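Local structure of N5-carboxyaminoimidazole ribonucleotide synthetase (Bacillus anthracis, 3QFF) at residues Pro149-Thr154 against Glu188-Phe193; Lys153-Gly158 against Ala182-Leu187. The protein probably catalyses the ATP-dependent carboxylation of 5-aminoimidazole ribonucleotide with bicarbonate, giving N5-carboxyaminoimidazole ribonucleotide in purine biosynthesis. All blocks are in the same frame, centred on the assembly; numbering follows the deposited sequence.

Contact 1 of 2, residues Pro149-Thr154 against Glu188-Phe193; sequences PSVLKT and EKWVPF. With ADP (adenosine-5'-diphosphate), chain C.
Val-151 and Glu-188 form an antiparallel hydrogen-bonded pair, Val-151 N reaching Glu-188 O at 3.0 Å while Glu-188 N donates back to Val-151 O; beyond the non-hydrogen-bonded pair Ser-150/Lys-189, Trp-190 N, just past its strand, bonds to Pro-149 O from above the carbonyl plane. Pro-149, after a cis peptide bond, sets CG against Trp-190 CB at 3.5 Å, the two side chains crossing at about a right angle. Trp-190 swings CG opposite its own backbone N (chi1 -179°), which carries the indole across Val-151 at a slant, and CG2 of the valine meets the ring edge at CE3, 3.6 Å away. One indole face carries the adenine, with ADP C2 lying above it and displaced toward the rim. Lys-189 O accepts from ADP N6 and Val-191 N donates to ADP N1 at 2.7 Å in a nearly straight bond (177°), consistent with adenine recognition by the backbone linker of ATP-grasp enzymes. Lys-153 and Glu-188 cross at about a right angle in a salt bridge, Lys-153 NZ lying 3.0 Å from Glu-188 OE1. The same NZ donates to ADP N7 at 3.0 Å and to ADP O2A at 2.8 Å, and Glu-188 OE2 accepts a hydrogen bond from ADP N6. Lys-117 also salt-bridges Glu-188 OE1. Flanked by lysines, the carboxylate probably stays ionised, and it holds the ammonium of Lys-153 where base and alpha-phosphate share it.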
# COMPACT_ATOMS: atom_id res chain seq x y z
N PRO A 149 -33.70 18.54 24.08
CA PRO A 149 -32.29 18.41 24.45
C PRO A 149 -31.33 19.22 23.56
O PRO A 149 -31.70 19.64 22.46
CB PRO A 149 -32.03 16.91 24.29
CG PRO A 149 -33.00 16.47 23.27
CD PRO A 149 -34.20 17.34 23.38
N SER A 150 -30.11 19.43 24.07
CA SER A 150 -29.09 20.23 23.40
C SER A 150 -27.70 19.78 23.81
O SER A 150 -27.54 18.99 24.75
CB SER A 150 -29.26 21.71 23.72
OG SER A 150 -30.38 22.26 23.05
N VAL A 151 -26.70 20.28 23.09
CA VAL A 151 -25.31 19.96 23.39
C VAL A 151 -24.47 21.24 23.41
O VAL A 151 -24.48 22.02 22.45
CB VAL A 151 -24.72 18.97 22.36
CG1 VAL A 151 -23.36 18.49 22.80
CG2 VAL A 151 -25.67 17.78 22.15
N LEU A 152 -23.75 21.45 24.51
CA LEU A 152 -22.81 22.54 24.62
C LEU A 152 -21.41 22.01 24.37
O LEU A 152 -20.95 21.13 25.07
CB LEU A 152 -22.88 23.18 26.02
CG LEU A 152 -22.11 24.49 26.21
CD1 LEU A 152 -22.76 25.60 25.40
CD2 LEU A 152 -22.08 24.84 27.68
N LYS A 153 -20.75 22.55 23.34
CA LYS A 153 -19.38 22.14 23.02
C LYS A 153 -18.48 23.37 22.99
O LYS A 153 -18.95 24.46 22.66
CB LYS A 153 -19.32 21.44 21.65
CG LYS A 153 -20.55 20.63 21.28
CD LYS A 153 -20.31 19.82 20.00
CE LYS A 153 -21.63 19.37 19.40
NZ LYS A 153 -21.50 19.03 17.95
N THR A 154 -17.21 23.20 23.35
CA THR A 154 -16.24 24.28 23.21
C THR A 154 -15.96 24.53 21.73
O THR A 154 -15.96 23.59 20.94
CB THR A 154 -14.90 23.98 23.92
OG1 THR A 154 -14.30 22.81 23.34
CG2 THR A 154 -15.10 23.75 25.42
N GLU A 188 -25.83 23.53 20.41
CA GLU A 188 -26.52 22.99 19.24
C GLU A 188 -27.79 22.24 19.63
O GLU A 188 -27.79 21.53 20.64
CB GLU A 188 -25.63 22.01 18.50
CG GLU A 188 -24.32 22.56 17.97
CD GLU A 188 -23.51 21.49 17.25
OE1 GLU A 188 -22.30 21.72 17.02
OE2 GLU A 188 -24.06 20.41 16.94
N LYS A 189 -28.83 22.37 18.82
CA LYS A 189 -30.01 21.51 18.95
C LYS A 189 -29.62 20.05 18.79
O LYS A 189 -28.81 19.71 17.93
CB LYS A 189 -31.08 21.86 17.91
CG LYS A 189 -32.30 22.56 18.45
CD LYS A 189 -33.30 22.84 17.34
CE LYS A 189 -34.27 23.96 17.72
NZ LYS A 189 -34.58 24.83 16.55
N TRP A 190 -30.20 19.21 19.64
CA TRP A 190 -30.01 17.77 19.54
C TRP A 190 -30.64 17.27 18.24
O TRP A 190 -31.81 17.54 17.96
CB TRP A 190 -30.67 17.07 20.73
CG TRP A 190 -30.51 15.58 20.74
CD1 TRP A 190 -31.42 14.65 20.28
CD2 TRP A 190 -29.40 14.83 21.24
NE1 TRP A 190 -30.93 13.38 20.47
CE2 TRP A 190 -29.69 13.46 21.06
CE3 TRP A 190 -28.18 15.19 21.84
CZ2 TRP A 190 -28.80 12.44 21.44
CZ3 TRP A 190 -27.29 14.18 22.21
CH2 TRP A 190 -27.61 12.82 22.01
N VAL A 191 -29.85 16.57 17.45
CA VAL A 191 -30.34 15.99 16.20
C VAL A 191 -30.70 14.54 16.48
O VAL A 191 -29.84 13.76 16.90
CB VAL A 191 -29.30 16.07 15.06
CG1 VAL A 191 -29.92 15.67 13.73
CG2 VAL A 191 -28.70 17.48 14.96
N PRO A 192 -31.98 14.18 16.30
CA PRO A 192 -32.39 12.78 16.43
C PRO A 192 -31.99 12.02 15.15
O PRO A 192 -32.75 11.99 14.19
CB PRO A 192 -33.92 12.86 16.56
CG PRO A 192 -34.26 14.33 16.64
CD PRO A 192 -33.12 15.05 15.99
N PHE A 193 -30.79 11.46 15.13
CA PHE A 193 -30.32 10.80 13.92
C PHE A 193 -30.35 9.29 14.08
O PHE A 193 -30.26 8.78 15.20
CB PHE A 193 -28.92 11.28 13.52
CG PHE A 193 -27.85 10.96 14.54
CD1 PHE A 193 -27.50 11.89 15.51
CD2 PHE A 193 -27.21 9.72 14.52
CE1 PHE A 193 -26.52 11.59 16.45
CE2 PHE A 193 -26.24 9.41 15.47
CZ PHE A 193 -25.89 10.36 16.43
PB ADP C . -15.83 15.71 18.63
O1B ADP C . -15.28 15.53 20.02
O2B ADP C . -15.23 16.90 17.91
O3B ADP C . -15.87 14.44 17.83
PA ADP C . -18.63 16.01 17.87
O1A ADP C . -18.28 15.12 16.70
O2A ADP C . -19.21 17.39 17.63
O3A ADP C . -17.38 16.15 18.89
O5' ADP C . -19.72 15.23 18.76
C5' ADP C . -19.36 14.02 19.42
C4' ADP C . -20.55 13.07 19.42
O4' ADP C . -21.65 13.70 20.08
C3' ADP C . -21.01 12.74 18.01
O3' ADP C . -20.45 11.51 17.56
C2' ADP C . -22.52 12.68 18.13
O2' ADP C . -22.93 11.32 18.33
C1' ADP C . -22.87 13.49 19.36
N9 ADP C . -23.47 14.79 18.97
C8 ADP C . -22.79 15.95 18.77
N7 ADP C . -23.63 16.95 18.42
C5 ADP C . -24.88 16.45 18.40
C6 ADP C . -26.23 16.98 18.11
N6 ADP C . -26.43 18.28 17.76
N1 ADP C . -27.27 16.11 18.20
C2 ADP C . -27.10 14.82 18.53
N3 ADP C . -25.90 14.28 18.81
C4 ADP C . -24.77 15.03 18.76

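Contact 2 of 2, residues Lys153-Gly158 against Ala182-Leu187; sequences KTTTGG and AAECIL. With ADP (adenosine-5'-diphosphate), chain C.
Lys-153 and Ile-186 are an antiparallel hydrogen-bonded pair, Lys-153 N to Ile-186 O at 2.9 Å and Ile-186 N to Lys-153 O at 2.8 Å, and next to them Thr-154 faces Cys-185 as a non-hydrogen-bonded pair with CA atoms 4.1 Å apart. These are the two central strands of the small antiparallel sheet in the ATP-grasp domain, and here strand 150-154 runs out into a glycine-containing loop. The backbone pairing ends with the bond from Thr-155 N to Glu-184 O, just before strand 185-189. Thr-154 turns its CG2 to the methyl of Ala-183 at 3.8 Å, with Cys-185 SG a little farther off, while its OG1 bonds to Thr-156 O, within the following turn. Thr-155 has OG1 placed between its backbone N and carbonyl carbon (chi1 53°), which directs the hydroxyl at Glu-184; CG2 lies beside the Cys-185 backbone. Glu-184, its chain extended, reaches past Thr-155 at an oblique angle so that OE2 meets this hydroxyl, and OE1 is bonded to Gln-134. One water accepts from Thr-156 N and donates to Glu-184 O. The shortest polar contact is Thr-155 OG1 donating to the anti lone pair of Glu-184 OE2 at 2.6 Å.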
# COMPACT_ATOMS: atom_id res chain seq x y z
N LYS A 153 -20.75 22.55 23.34
CA LYS A 153 -19.38 22.14 23.02
C LYS A 153 -18.48 23.37 22.99
O LYS A 153 -18.95 24.46 22.66
CB LYS A 153 -19.32 21.44 21.65
CG LYS A 153 -20.55 20.63 21.28
CD LYS A 153 -20.31 19.82 20.00
CE LYS A 153 -21.63 19.37 19.40
NZ LYS A 153 -21.50 19.03 17.95
N THR A 154 -17.21 23.20 23.35
CA THR A 154 -16.24 24.28 23.21
C THR A 154 -15.96 24.53 21.73
O THR A 154 -15.96 23.59 20.94
CB THR A 154 -14.90 23.98 23.92
OG1 THR A 154 -14.30 22.81 23.34
CG2 THR A 154 -15.10 23.75 25.42
N THR A 155 -15.73 25.78 21.35
CA THR A 155 -15.50 26.12 19.95
C THR A 155 -14.14 25.66 19.44
O THR A 155 -13.97 25.39 18.25
CB THR A 155 -15.64 27.64 19.67
OG1 THR A 155 -14.82 28.37 20.58
CG2 THR A 155 -17.10 28.09 19.82
N THR A 156 -13.15 25.56 20.34
CA THR A 156 -11.80 25.17 19.93
C THR A 156 -11.22 24.07 20.80
O THR A 156 -11.78 23.73 21.85
CB THR A 156 -10.82 26.37 19.96
OG1 THR A 156 -10.64 26.79 21.32
CG2 THR A 156 -11.33 27.53 19.11
N GLY A 157 -10.09 23.53 20.34
CA GLY A 157 -9.27 22.58 21.09
C GLY A 157 -10.06 21.43 21.66
O GLY A 157 -10.28 21.35 22.88
N GLY A 158 -10.50 20.53 20.78
CA GLY A 158 -11.19 19.31 21.19
C GLY A 158 -10.22 18.34 21.85
O GLY A 158 -9.46 18.72 22.75
N ALA A 182 -15.27 28.25 31.55
CA ALA A 182 -13.87 27.96 31.21
C ALA A 182 -13.51 28.24 29.75
O ALA A 182 -12.33 28.47 29.43
CB ALA A 182 -13.53 26.51 31.55
N ALA A 183 -14.50 28.21 28.86
CA ALA A 183 -14.24 28.34 27.42
C ALA A 183 -15.40 28.91 26.63
O ALA A 183 -16.56 28.84 27.05
CB ALA A 183 -13.83 26.99 26.84
N GLU A 184 -15.06 29.49 25.48
CA GLU A 184 -16.04 29.86 24.47
C GLU A 184 -16.66 28.59 23.90
O GLU A 184 -15.95 27.64 23.56
CB GLU A 184 -15.38 30.66 23.35
CG GLU A 184 -16.35 31.08 22.25
CD GLU A 184 -15.67 31.72 21.06
OE1 GLU A 184 -15.76 32.96 20.92
OE2 GLU A 184 -15.03 30.98 20.27
N CYS A 185 -17.98 28.61 23.80
CA CYS A 185 -18.76 27.46 23.39
C CYS A 185 -19.78 27.74 22.29
O CYS A 185 -20.02 28.89 21.88
CB CYS A 185 -19.49 26.88 24.61
SG CYS A 185 -18.37 26.16 25.83
N ILE A 186 -20.37 26.66 21.81
CA ILE A 186 -21.51 26.69 20.94
C ILE A 186 -22.55 25.76 21.55
O ILE A 186 -22.20 24.71 22.09
CB ILE A 186 -21.10 26.25 19.49
CG1 ILE A 186 -22.21 26.52 18.49
CG2 ILE A 186 -20.65 24.78 19.43
CD1 ILE A 186 -21.83 26.03 17.08
N LEU A 187 -23.82 26.14 21.50
CA LEU A 187 -24.90 25.24 21.86
C LEU A 187 -25.65 24.84 20.60
O LEU A 187 -26.06 25.70 19.82
CB LEU A 187 -25.86 25.87 22.86
CG LEU A 187 -26.93 24.93 23.46
CD1 LEU A 187 -26.37 24.19 24.65
CD2 LEU A 187 -28.18 25.70 23.87
PB ADP C . -15.83 15.71 18.63
O1B ADP C . -15.28 15.53 20.02
O2B ADP C . -15.23 16.90 17.91
O3B ADP C . -15.87 14.44 17.83
PA ADP C . -18.63 16.01 17.87
O1A ADP C . -18.28 15.12 16.70
O2A ADP C . -19.21 17.39 17.63
O3A ADP C . -17.38 16.15 18.89
O5' ADP C . -19.72 15.23 18.76
C5' ADP C . -19.36 14.02 19.42
C4' ADP C . -20.55 13.07 19.42
O4' ADP C . -21.65 13.70 20.08
C3' ADP C . -21.01 12.74 18.01
O3' ADP C . -20.45 11.51 17.56
C2' ADP C . -22.52 12.68 18.13
O2' ADP C . -22.93 11.32 18.33
C1' ADP C . -22.87 13.49 19.36
N9 ADP C . -23.47 14.79 18.97
C8 ADP C . -22.79 15.95 18.77
N7 ADP C . -23.63 16.95 18.42
C5 ADP C . -24.88 16.45 18.40
C6 ADP C . -26.23 16.98 18.11
N6 ADP C . -26.43 18.28 17.76
N1 ADP C . -27.27 16.11 18.20
C2 ADP C . -27.10 14.82 18.53
N3 ADP C . -25.90 14.28 18.81
C4 ADP C . -24.77 15.03 18.76
O HOH W 1 -13.20 26.88 23.10

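In the fold
Followed from the N terminus, the chain enters strand 150-154, passes the loop after it, then strand 164-167 and helix 173-182, and returns along strand 185-189. Contact 2 closes the inner loop, from 153-158 to 182-187, and contact 1 the outer one, from 149-154 to 188-193, so the two nest like rungs of one antiparallel ladder, sharing Lys-153 and Thr-154. Leu-152 CD1 bridges them by packing on Cys-185 CB at 3.6 Å. Strands 130-133 and 164-167 flank the pair. Contact 1 leads on to strand 195-203 of the eight-stranded sheet, and Phe-193, just ahead of it, stacks on Phe-263; contact 2 faces Asn-112 and Arg-113, where a loop meets helix 113-122; Arg-113 also bonds ADP.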